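Local structure of uncharacterized conserved protein BF1870 (Bacteroides fragilis, 3EWL) at residues D9-T14 / N19-R24; Y35-S40 / R75-T80; D98-T101 / D106-A109; I113-L116 / V122-K125. The protein is of unknown function, but this C-terminal part has a thioredoxin-like domain with a CxxC pattern at a helix start, consistent with a thiol-disulfide role. All coordinates share one frame; numbering follows the deposited sequence.

Overall arrangement
From the N terminus, contact 1 closes a β hairpin, bringing strand 11-13 back against 19-21 across a five-residue connection. Contact 2 spans the longest loop: the segment after strand 29-34 meets helix 75-82 once two helices and strand 64-70 have intervened. Contact 3 folds the chain after helix 98-101 back onto that helix, and contact 4 closes the hairpin of strands 112-116 and 122-124 at one edge of the central sheet. None nests in or crosses another. Contact 1 touches the other three, through W78, I99 and L116, whereas contacts 2 and 4 lie on opposite sides of the chain's centre, about 23 Å apart between centres.

Contact 1 (D9-T14 / N19-R24); sequences DFTYVT and NSRMSR
The carboxylate of D9 is gripped by S23 and faces R21. S23 OG donates to D9 OD2 at 2.6 Å, and the backbone N of S23 donates to D9 OD1 at 3.0 Å; both donors stand above the carboxylate plane, nearly 40° out of it. With CG of D9 anti to its backbone N (chi1 -157°), the two oxygens are carried to the start of the 3-10 segment 22-24, where a short acidic side chain suits the N-H of S23. R21 adds charge alone: its NH2 lies 3.4 Å from D9 OD2, but the oxygen sits over a face of the guanidinium and no N-H points at it.

Beyond D9 the backbones pair antiparallel, at 153° between strands 11-13 and 19-21. Y12 and S20 form the hydrogen-bonded pair, Y12 N to S20 O at 3.0 Å and S20 N to Y12 O at 3.1 Å, and M22 N continues the ladder to F10 O with a nearly straight bond. The flexible selenomethionine M22 lays CB over one face of the F10 ring, 4.2 Å from its centroid, in a CH-pi contact, while its CE reaches F10 CE2.

The hairpin sits against the edge of the main sheet: V13 pairs through its backbone with W93 of strand 90-93, and F10, Y12 and M22 pack on strand 64-70.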
loop_
_atom_site.group_PDB
_atom_site.type_symbol
_atom_site.label_atom_id
_atom_site.label_comp_id
_atom_site.label_asym_id
_atom_site.label_seq_id
_atom_site.Cartn_x
_atom_site.Cartn_y
_atom_site.Cartn_z
ATOM N N ASP A 9 5.382 10.806 -4.663
ATOM C CA ASP A 9 5.964 10.634 -3.352
ATOM C C ASP A 9 5.127 11.357 -2.294
ATOM O O ASP A 9 4.462 12.376 -2.576
ATOM C CB ASP A 9 7.412 11.143 -3.381
ATOM C CG ASP A 9 8.279 10.528 -2.295
ATOM O OD1 ASP A 9 7.808 9.567 -1.623
ATOM O OD2 ASP A 9 9.439 11.016 -2.108
ATOM N N PHE A 10 5.140 10.814 -1.087
ATOM C CA PHE A 10 4.443 11.401 0.071
ATOM C C PHE A 10 5.099 10.903 1.353
ATOM O O PHE A 10 5.860 9.924 1.341
ATOM C CB PHE A 10 2.962 10.975 0.090
ATOM C CG PHE A 10 2.771 9.501 -0.043
ATOM C CD1 PHE A 10 2.644 8.688 1.089
ATOM C CD2 PHE A 10 2.713 8.912 -1.302
ATOM C CE1 PHE A 10 2.477 7.312 0.957
ATOM C CE2 PHE A 10 2.562 7.507 -1.441
ATOM C CZ PHE A 10 2.436 6.729 -0.312
ATOM N N THR A 11 4.761 11.546 2.466
ATOM C CA THR A 11 5.261 11.099 3.754
ATOM C C THR A 11 4.170 10.332 4.500
ATOM O O THR A 11 2.980 10.433 4.157
ATOM C CB THR A 11 5.723 12.288 4.605
ATOM O OG1 THR A 11 4.652 13.227 4.698
ATOM C CG2 THR A 11 6.943 12.981 3.932
ATOM N N TYR A 12 4.562 9.593 5.534
ATOM C CA TYR A 12 3.603 8.861 6.352
ATOM C C TYR A 12 4.217 8.626 7.708
ATOM O O TYR A 12 5.444 8.732 7.870
ATOM C CB TYR A 12 3.201 7.519 5.704
ATOM C CG TYR A 12 4.351 6.585 5.503
ATOM C CD1 TYR A 12 4.673 5.632 6.473
ATOM C CD2 TYR A 12 5.140 6.641 4.336
ATOM C CE1 TYR A 12 5.768 4.772 6.310
ATOM C CE2 TYR A 12 6.256 5.785 4.162
ATOM C CZ TYR A 12 6.554 4.862 5.152
ATOM O OH TYR A 12 7.611 4.023 4.992
ATOM N N VAL A 13 3.365 8.304 8.678
ATOM C CA VAL A 13 3.819 7.863 9.988
ATOM C C VAL A 13 3.251 6.485 10.263
ATOM O O VAL A 13 2.175 6.119 9.747
ATOM C CB VAL A 13 3.460 8.867 11.111
ATOM C CG1 VAL A 13 1.935 8.958 11.314
ATOM C CG2 VAL A 13 4.235 8.503 12.413
ATOM N N THR A 14 4.019 5.692 11.003
ATOM C CA THR A 14 3.511 4.430 11.504
ATOM C C THR A 14 3.203 4.558 12.988
ATOM O O THR A 14 3.575 5.536 13.667
ATOM C CB THR A 14 4.491 3.269 11.297
ATOM O OG1 THR A 14 5.590 3.424 12.198
ATOM C CG2 THR A 14 5.003 3.252 9.887
ATOM N N ASN A 19 8.468 8.368 10.877
ATOM C CA ASN A 19 8.055 9.156 9.722
ATOM C C ASN A 19 9.006 8.867 8.601
ATOM O O ASN A 19 10.226 8.855 8.804
ATOM C CB ASN A 19 8.127 10.653 9.998
ATOM C CG ASN A 19 6.872 11.199 10.654
ATOM O OD1 ASN A 19 6.466 10.740 11.723
ATOM N ND2 ASN A 19 6.278 12.220 10.035
ATOM N N SER A 20 8.472 8.620 7.420
ATOM C CA SER A 20 9.344 8.448 6.277
ATOM C C SER A 20 8.636 8.840 4.987
ATOM O O SER A 20 7.414 9.059 4.959
ATOM C CB SER A 20 9.886 7.002 6.189
ATOM O OG SER A 20 11.074 6.941 5.387
ATOM N N ARG A 21 9.431 8.942 3.930
ATOM C CA ARG A 21 8.926 9.175 2.605
ATOM C C ARG A 21 8.831 7.810 1.929
ATOM O O ARG A 21 9.666 6.947 2.144
ATOM C CB ARG A 21 9.884 10.089 1.854
ATOM C CG ARG A 21 9.237 11.321 1.297
ATOM C CD ARG A 21 10.181 12.505 1.363
ATOM N NE ARG A 21 9.519 13.679 0.786
ATOM C CZ ARG A 21 9.900 14.292 -0.339
ATOM N NH1 ARG A 21 9.225 15.343 -0.775
ATOM N NH2 ARG A 21 10.967 13.879 -1.024
HETATM N N MSE A 22 7.793 7.623 1.133
HETATM C CA MSE A 22 7.623 6.392 0.379
HETATM C C MSE A 22 8.871 6.063 -0.427
HETATM O O MSE A 22 9.282 4.900 -0.488
HETATM C CB MSE A 22 6.400 6.485 -0.528
HETATM C CG MSE A 22 6.125 5.209 -1.286
HETATM SE SE MSE A 22 6.894 5.290 -3.079
HETATM C CE MSE A 22 5.419 6.399 -3.797
ATOM N N SER A 23 9.459 7.079 -1.053
ATOM C CA SER A 23 10.573 6.883 -1.991
ATOM C C SER A 23 11.784 6.337 -1.253
ATOM O O SER A 23 12.641 5.756 -1.879
ATOM C CB SER A 23 10.964 8.187 -2.705
ATOM O OG SER A 23 11.282 9.199 -1.756
ATOM N N ARG A 24 11.828 6.511 0.064
ATOM C CA ARG A 24 12.956 6.065 0.869
ATOM C C ARG A 24 12.877 4.588 1.196
ATOM O O ARG A 24 13.841 4.018 1.741
ATOM C CB ARG A 24 13.048 6.847 2.190
ATOM C CG ARG A 24 13.137 8.347 1.991
ATOM C CD ARG A 24 14.533 8.780 1.699
ATOM N NE ARG A 24 15.114 9.441 2.868
ATOM C CZ ARG A 24 15.030 10.747 3.117
ATOM N NH1 ARG A 24 14.383 11.565 2.278
ATOM N NH2 ARG A 24 15.604 11.238 4.212
#

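Contact 2 (Y35-S40 / R75-T80); sequences YDPDCS and REEWAT
The segment 35-40, running into helix 40-50, approaches helix 75-82 most closely where P37 and W78 have their CA atoms 5.4 Å apart, and no backbone hydrogen bond joins the two segments. P37 CG lies 3.8 Å from W78 N and P37 CB 3.8 Å from E77 O, so a compact, rigid apolar ring rests against the helix backbone.

Y35 and W78 cross at about a right angle. The phenol oxygen reaches the pyrrole edge of the indole near its plane, with Y35 OH 2.9 Å from W78 NE1, and Y35 CZ packs 4.0 Å from W78 CD1. W78 CG stands anti to its own backbone N (chi1 168°), which turns the indole toward Y35. A water in the plane of the Y35 ring links the same hydroxyl to the helix: it is 2.6 Å from Y35 OH and donates to W78 O at 2.8 Å. Tyrosine suits a place needing both an aromatic body and a polar end.

D36 OD2 accepts from D38 N in an Asx turn. This loop leads to the CxxC pattern of C39 and C42 at the helix start, the place of the redox motif in thioredoxin-like folds, although activity here is unproven.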
loop_
_atom_site.group_PDB
_atom_site.type_symbol
_atom_site.label_atom_id
_atom_site.label_comp_id
_atom_site.label_asym_id
_atom_site.label_seq_id
_atom_site.Cartn_x
_atom_site.Cartn_y
_atom_site.Cartn_z
ATOM N N TYR A 35 -6.188 2.139 1.890
ATOM C CA TYR A 35 -7.266 1.472 2.596
ATOM C C TYR A 35 -7.994 2.381 3.585
ATOM O O TYR A 35 -7.573 3.525 3.858
ATOM C CB TYR A 35 -6.716 0.224 3.313
ATOM C CG TYR A 35 -5.905 0.538 4.581
ATOM C CD1 TYR A 35 -6.517 0.535 5.833
ATOM C CD2 TYR A 35 -4.534 0.859 4.516
ATOM C CE1 TYR A 35 -5.810 0.830 6.996
ATOM C CE2 TYR A 35 -3.807 1.144 5.687
ATOM C CZ TYR A 35 -4.464 1.123 6.923
ATOM O OH TYR A 35 -3.790 1.370 8.098
ATOM N N ASP A 36 -9.078 1.840 4.146
ATOM C CA ASP A 36 -9.723 2.462 5.288
ATOM C C ASP A 36 -9.805 1.444 6.461
ATOM O O ASP A 36 -10.047 0.257 6.241
ATOM C CB ASP A 36 -11.125 2.968 4.859
ATOM C CG ASP A 36 -11.794 3.764 5.939
ATOM O OD1 ASP A 36 -11.704 5.012 5.917
ATOM O OD2 ASP A 36 -12.368 3.120 6.838
ATOM N N PRO A 37 -9.636 1.909 7.713
ATOM C CA PRO A 37 -9.716 0.980 8.829
ATOM C C PRO A 37 -11.095 0.336 8.974
ATOM O O PRO A 37 -11.210 -0.710 9.633
ATOM C CB PRO A 37 -9.420 1.860 10.060
ATOM C CG PRO A 37 -9.594 3.289 9.591
ATOM C CD PRO A 37 -9.295 3.283 8.144
ATOM N N ASP A 38 -12.129 0.962 8.405
ATOM C CA ASP A 38 -13.481 0.387 8.447
ATOM C C ASP A 38 -13.941 0.042 7.036
ATOM O O ASP A 38 -14.680 0.791 6.401
ATOM C CB ASP A 38 -14.477 1.326 9.154
ATOM C CG ASP A 38 -15.910 0.758 9.181
ATOM O OD1 ASP A 38 -16.106 -0.465 8.946
ATOM O OD2 ASP A 38 -16.839 1.547 9.442
ATOM N N CYS A 39 -13.476 -1.076 6.521
ATOM C CA CYS A 39 -13.737 -1.396 5.125
ATOM C C CYS A 39 -13.618 -2.877 4.937
ATOM O O CYS A 39 -12.505 -3.382 4.873
ATOM C CB CYS A 39 -12.699 -0.700 4.237
ATOM S SG CYS A 39 -12.849 -1.156 2.495
ATOM N N SER A 40 -14.754 -3.560 4.820
ATOM C CA SER A 40 -14.772 -5.018 4.635
ATOM C C SER A 40 -14.067 -5.480 3.340
ATOM O O SER A 40 -13.475 -6.592 3.292
ATOM C CB SER A 40 -16.203 -5.546 4.686
ATOM O OG SER A 40 -16.941 -5.077 3.577
ATOM N N ARG A 75 -7.520 9.428 12.390
ATOM C CA ARG A 75 -6.257 8.891 12.937
ATOM C C ARG A 75 -6.418 7.909 14.144
ATOM O O ARG A 75 -5.625 6.974 14.262
ATOM C CB ARG A 75 -5.267 10.028 13.279
ATOM C CG ARG A 75 -5.519 10.725 14.578
ATOM C CD ARG A 75 -4.158 11.036 15.218
ATOM N NE ARG A 75 -3.814 12.439 15.087
ATOM C CZ ARG A 75 -2.604 12.976 15.248
ATOM N NH1 ARG A 75 -2.478 14.287 15.080
ATOM N NH2 ARG A 75 -1.527 12.240 15.529
ATOM N N GLU A 76 -7.427 8.134 14.999
ATOM C CA GLU A 76 -7.687 7.286 16.168
ATOM C C GLU A 76 -8.127 5.892 15.766
ATOM O O GLU A 76 -7.518 4.917 16.187
ATOM C CB GLU A 76 -8.674 7.928 17.165
ATOM C CG GLU A 76 -8.125 9.234 17.731
ATOM C CD GLU A 76 -8.826 9.706 19.006
ATOM O OE1 GLU A 76 -9.543 10.722 18.905
ATOM O OE2 GLU A 76 -8.666 9.077 20.100
ATOM N N GLU A 77 -9.151 5.806 14.920
ATOM C CA GLU A 77 -9.612 4.545 14.357
ATOM C C GLU A 77 -8.515 3.805 13.543
ATOM O O GLU A 77 -8.345 2.596 13.655
ATOM C CB GLU A 77 -10.789 4.839 13.440
ATOM C CG GLU A 77 -11.792 3.712 13.313
ATOM C CD GLU A 77 -13.125 4.014 14.040
ATOM O OE1 GLU A 77 -13.173 3.916 15.300
ATOM O OE2 GLU A 77 -14.132 4.341 13.340
ATOM N N TRP A 78 -7.809 4.556 12.694
ATOM C CA TRP A 78 -6.632 4.065 11.971
ATOM C C TRP A 78 -5.631 3.365 12.895
ATOM O O TRP A 78 -5.286 2.213 12.687
ATOM C CB TRP A 78 -5.906 5.236 11.292
ATOM C CG TRP A 78 -4.537 4.791 10.785
ATOM C CD1 TRP A 78 -4.299 3.959 9.751
ATOM C CD2 TRP A 78 -3.254 5.113 11.347
ATOM N NE1 TRP A 78 -2.952 3.718 9.628
ATOM C CE2 TRP A 78 -2.285 4.441 10.577
ATOM C CE3 TRP A 78 -2.830 5.914 12.423
ATOM C CZ2 TRP A 78 -0.911 4.540 10.835
ATOM C CZ3 TRP A 78 -1.458 6.000 12.693
ATOM C CH2 TRP A 78 -0.521 5.321 11.897
ATOM N N ALA A 79 -5.177 4.085 13.918
ATOM C CA ALA A 79 -4.226 3.543 14.903
ATOM C C ALA A 79 -4.728 2.276 15.636
ATOM O O ALA A 79 -4.010 1.270 15.741
ATOM C CB ALA A 79 -3.858 4.620 15.906
ATOM N N THR A 80 -5.946 2.315 16.136
ATOM C CA THR A 80 -6.505 1.147 16.818
ATOM C C THR A 80 -6.378 -0.106 15.933
ATOM O O THR A 80 -6.012 -1.204 16.402
ATOM C CB THR A 80 -7.986 1.409 17.192
ATOM O OG1 THR A 80 -8.036 2.419 18.202
ATOM C CG2 THR A 80 -8.676 0.146 17.757
HETATM O O HOH W 1 -5.179 0.984 10.210
#

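Contact 3 (D98-T101 / D106-A109); sequences DIRT and DIRA
I107 receives two residues of helix 98-101, one apolar and one charged. The apolar touch is made by branch ends: I99 CG2 meets I107 CD1 at 3.7 Å as the two side chains pass at a slant. Both isoleucines point toward the opposite segment, and their branching presents methyl groups to a buried interface. In I107, CG1 is anti to the carbonyl carbon (chi1 -67°) and the chain then runs on extended, which carries CD1 to I99.

The charged touch comes from R100, whose side chain crosses that of I107 at about a right angle. One terminal nitrogen serves twice: R100 NH1 lies 3.5 Å from I107 CB and gives a weak, long but straight hydrogen bond to I107 O (3.4 Å, 167°), the oxygen lying at the edge of the guanidinium, in its plane. The other terminal nitrogen, NH2, is 3.9 Å from I107 CG2 and donates at 2.9 Å to a water, which in turn donates weakly to I107 O. A long arginine suits this position because its aliphatic stem spans the gap while its flat end can address several acceptors.

The next shell fixes these groups. R100 NE forms a salt bridge with D72, a stronger polar partner than I107, and I99 N is bonded by N94 OD1. F34 of strand 29-34 packs against both isoleucines, so the helix and the returning loop share a central-sheet residue. I107 itself is the centre of an inverse gamma turn, a tight bend in the loop that leads into strand 112-116 of this thioredoxin-like domain.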
loop_
_atom_site.group_PDB
_atom_site.type_symbol
_atom_site.label_atom_id
_atom_site.label_comp_id
_atom_site.label_asym_id
_atom_site.label_seq_id
_atom_site.Cartn_x
_atom_site.Cartn_y
_atom_site.Cartn_z
ATOM N N ASP A 98 -1.644 15.331 2.170
ATOM C CA ASP A 98 -1.427 15.814 0.788
ATOM C C ASP A 98 -1.876 14.847 -0.301
ATOM O O ASP A 98 -2.096 15.282 -1.439
ATOM C CB ASP A 98 0.036 16.203 0.544
ATOM C CG ASP A 98 1.027 15.152 1.084
ATOM O OD1 ASP A 98 2.245 15.325 0.869
ATOM O OD2 ASP A 98 0.606 14.163 1.736
ATOM N N ILE A 99 -1.994 13.555 0.013
ATOM C CA ILE A 99 -2.519 12.596 -0.969
ATOM C C ILE A 99 -3.940 12.993 -1.408
ATOM O O ILE A 99 -4.244 13.023 -2.583
ATOM C CB ILE A 99 -2.494 11.155 -0.437
ATOM C CG1 ILE A 99 -1.043 10.621 -0.430
ATOM C CG2 ILE A 99 -3.409 10.216 -1.325
ATOM C CD1 ILE A 99 -0.895 9.335 0.350
ATOM N N ARG A 100 -4.779 13.354 -0.454
ATOM C CA ARG A 100 -6.095 13.858 -0.771
ATOM C C ARG A 100 -6.037 15.304 -1.236
ATOM O O ARG A 100 -6.538 15.600 -2.282
ATOM C CB ARG A 100 -7.023 13.716 0.430
ATOM C CG ARG A 100 -7.321 12.248 0.799
ATOM C CD ARG A 100 -8.194 11.534 -0.252
ATOM N NE ARG A 100 -8.874 10.364 0.321
ATOM C CZ ARG A 100 -9.363 9.364 -0.408
ATOM N NH1 ARG A 100 -9.270 9.411 -1.742
ATOM N NH2 ARG A 100 -9.941 8.320 0.171
ATOM N N THR A 101 -5.414 16.207 -0.491
ATOM C CA THR A 101 -5.521 17.623 -0.869
ATOM C C THR A 101 -4.871 17.951 -2.204
ATOM O O THR A 101 -5.321 18.849 -2.868
ATOM C CB THR A 101 -5.051 18.607 0.233
ATOM O OG1 THR A 101 -3.683 18.371 0.531
ATOM C CG2 THR A 101 -5.866 18.413 1.493
ATOM N N ASP A 106 -5.471 8.643 -7.526
ATOM C CA ASP A 106 -6.928 8.636 -7.721
ATOM C C ASP A 106 -7.485 7.481 -6.889
ATOM O O ASP A 106 -7.563 6.319 -7.344
ATOM C CB ASP A 106 -7.290 8.486 -9.202
ATOM C CG ASP A 106 -8.829 8.555 -9.456
ATOM O OD1 ASP A 106 -9.595 8.991 -8.559
ATOM O OD2 ASP A 106 -9.264 8.152 -10.560
ATOM N N ILE A 107 -7.806 7.769 -5.641
ATOM C CA ILE A 107 -8.248 6.671 -4.760
ATOM C C ILE A 107 -9.787 6.644 -4.861
ATOM O O ILE A 107 -10.496 7.246 -4.029
ATOM C CB ILE A 107 -7.655 6.800 -3.316
ATOM C CG1 ILE A 107 -6.130 6.600 -3.355
ATOM C CG2 ILE A 107 -8.308 5.815 -2.318
ATOM C CD1 ILE A 107 -5.408 7.203 -2.186
ATOM N N ARG A 108 -10.271 5.971 -5.913
ATOM C CA ARG A 108 -11.702 5.915 -6.251
ATOM C C ARG A 108 -12.526 5.224 -5.173
ATOM O O ARG A 108 -13.721 5.427 -5.101
ATOM C CB ARG A 108 -11.949 5.111 -7.530
ATOM C CG ARG A 108 -11.083 5.432 -8.700
ATOM C CD ARG A 108 -11.633 4.682 -9.927
ATOM N NE ARG A 108 -11.400 3.225 -9.991
ATOM C CZ ARG A 108 -12.352 2.277 -10.000
ATOM N NH1 ARG A 108 -12.005 0.996 -10.099
ATOM N NH2 ARG A 108 -13.640 2.579 -9.913
ATOM N N ALA A 109 -11.879 4.376 -4.381
ATOM C CA ALA A 109 -12.543 3.406 -3.505
ATOM C C ALA A 109 -11.466 2.811 -2.601
ATOM O O ALA A 109 -10.272 2.994 -2.869
ATOM C CB ALA A 109 -13.203 2.299 -4.321
HETATM O O HOH W 2 -11.772 6.435 -1.007
#

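Contact 4 (I113-L116 / V122-K125); sequences IYLL and VILK
Y114 has CG anti to its carbonyl carbon (chi1 -70°), and K125, with CG anti to the backbone N (chi1 153°), runs extended beyond it; these torsions lay the two long side chains side by side, pointing the same way. The contact is that of a β hairpin, strands 112-116 and 122-124, interrupted by a classic beta bulge and lying at one edge of the mixed sheet of the thioredoxin-like domain.

The bulge gathers at L115. Its O accepts from two consecutive residues, I123 N at 2.8 Å and the straighter L124 N at 3.1 Å (170° at the hydrogen), while L115 N donates to L124 O at 2.8 Å. The extra residue shifts the register by one between the L115-L124 pair and the non-hydrogen-bonded pair L116-V122, and the chain turns a corner at I123.

Aliphatic side chains fill in around this backbone pattern. CD1 of I123 meets L115 CD2 at 4.0 Å. L115 CB faces L124 CB, and L115 also packs on L132 and L136 of helix 129-137, where a leucine suits a sheet face covered by a helix. L116 CD2 lies 3.9 Å from V122 CG2, while the other methyl of that valine, CG1, comes to the edge of the Y114 ring near CD1.

Farther out, tyrosine and lysine combine apolar stems with polar ends: Y114 OH touches K125 CE at 3.7 Å, and a water 3.1 Å from Y114 OH accepts a weak bond from K125 NZ.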
loop_
_atom_site.group_PDB
_atom_site.type_symbol
_atom_site.label_atom_id
_atom_site.label_comp_id
_atom_site.label_asym_id
_atom_site.label_seq_id
_atom_site.Cartn_x
_atom_site.Cartn_y
_atom_site.Cartn_z
ATOM N N ILE A 113 -5.138 -0.331 -5.238
ATOM C CA ILE A 113 -3.848 -0.930 -5.210
ATOM C C ILE A 113 -3.058 -0.457 -6.435
ATOM O O ILE A 113 -3.604 -0.421 -7.569
ATOM C CB ILE A 113 -4.018 -2.435 -5.247
ATOM C CG1 ILE A 113 -4.793 -2.911 -4.012
ATOM C CG2 ILE A 113 -2.670 -3.140 -5.291
ATOM C CD1 ILE A 113 -5.982 -3.786 -4.356
ATOM N N TYR A 114 -1.785 -0.153 -6.198
ATOM C CA TYR A 114 -0.812 0.107 -7.253
ATOM C C TYR A 114 0.397 -0.810 -7.063
ATOM O O TYR A 114 0.856 -1.022 -5.936
ATOM C CB TYR A 114 -0.327 1.591 -7.212
ATOM C CG TYR A 114 -1.336 2.656 -7.625
ATOM C CD1 TYR A 114 -1.077 3.492 -8.718
ATOM C CD2 TYR A 114 -2.518 2.861 -6.924
ATOM C CE1 TYR A 114 -1.962 4.492 -9.092
ATOM C CE2 TYR A 114 -3.423 3.849 -7.327
ATOM C CZ TYR A 114 -3.126 4.646 -8.420
ATOM O OH TYR A 114 -3.972 5.640 -8.861
ATOM N N LEU A 115 0.945 -1.328 -8.158
ATOM C CA LEU A 115 2.244 -1.972 -8.096
ATOM C C LEU A 115 3.342 -1.044 -8.666
ATOM O O LEU A 115 3.193 -0.500 -9.763
ATOM C CB LEU A 115 2.202 -3.294 -8.843
ATOM C CG LEU A 115 3.479 -4.128 -8.672
ATOM C CD1 LEU A 115 3.760 -4.470 -7.222
ATOM C CD2 LEU A 115 3.289 -5.388 -9.477
ATOM N N LEU A 116 4.425 -0.854 -7.920
ATOM C CA LEU A 116 5.522 -0.033 -8.400
ATOM C C LEU A 116 6.719 -0.947 -8.559
ATOM O O LEU A 116 6.830 -1.941 -7.824
ATOM C CB LEU A 116 5.924 1.047 -7.365
ATOM C CG LEU A 116 4.819 1.755 -6.626
ATOM C CD1 LEU A 116 5.398 2.765 -5.659
ATOM C CD2 LEU A 116 3.857 2.420 -7.642
ATOM N N VAL A 122 5.137 3.419 -11.699
ATOM C CA VAL A 122 3.853 2.730 -11.602
ATOM C C VAL A 122 3.769 1.667 -12.713
ATOM O O VAL A 122 3.739 2.009 -13.903
ATOM C CB VAL A 122 2.664 3.706 -11.727
ATOM C CG1 VAL A 122 1.372 2.930 -11.811
ATOM C CG2 VAL A 122 2.627 4.719 -10.564
ATOM N N ILE A 123 3.815 0.386 -12.352
ATOM C CA ILE A 123 3.746 -0.659 -13.379
ATOM C C ILE A 123 2.347 -1.274 -13.451
ATOM O O ILE A 123 1.929 -1.732 -14.498
ATOM C CB ILE A 123 4.898 -1.763 -13.301
ATOM C CG1 ILE A 123 4.915 -2.499 -11.996
ATOM C CG2 ILE A 123 6.313 -1.216 -13.601
ATOM C CD1 ILE A 123 5.812 -3.754 -12.053
ATOM N N LEU A 124 1.611 -1.294 -12.341
ATOM C CA LEU A 124 0.178 -1.586 -12.420
ATOM C C LEU A 124 -0.543 -0.506 -11.649
ATOM O O LEU A 124 -0.203 -0.241 -10.482
ATOM C CB LEU A 124 -0.200 -2.974 -11.858
ATOM C CG LEU A 124 0.248 -4.260 -12.547
ATOM C CD1 LEU A 124 -0.241 -5.467 -11.734
ATOM C CD2 LEU A 124 -0.297 -4.355 -13.990
ATOM N N LYS A 125 -1.533 0.102 -12.306
ATOM C CA LYS A 125 -2.311 1.208 -11.753
ATOM C C LYS A 125 -3.733 0.785 -11.314
ATOM O O LYS A 125 -4.450 0.182 -12.089
ATOM C CB LYS A 125 -2.369 2.367 -12.763
ATOM C CG LYS A 125 -3.629 3.227 -12.598
ATOM C CD LYS A 125 -3.485 4.644 -13.026
ATOM C CE LYS A 125 -4.665 5.407 -12.444
ATOM N NZ LYS A 125 -4.330 6.825 -12.417
HETATM O O HOH W 3 -3.621 8.577 -9.741
#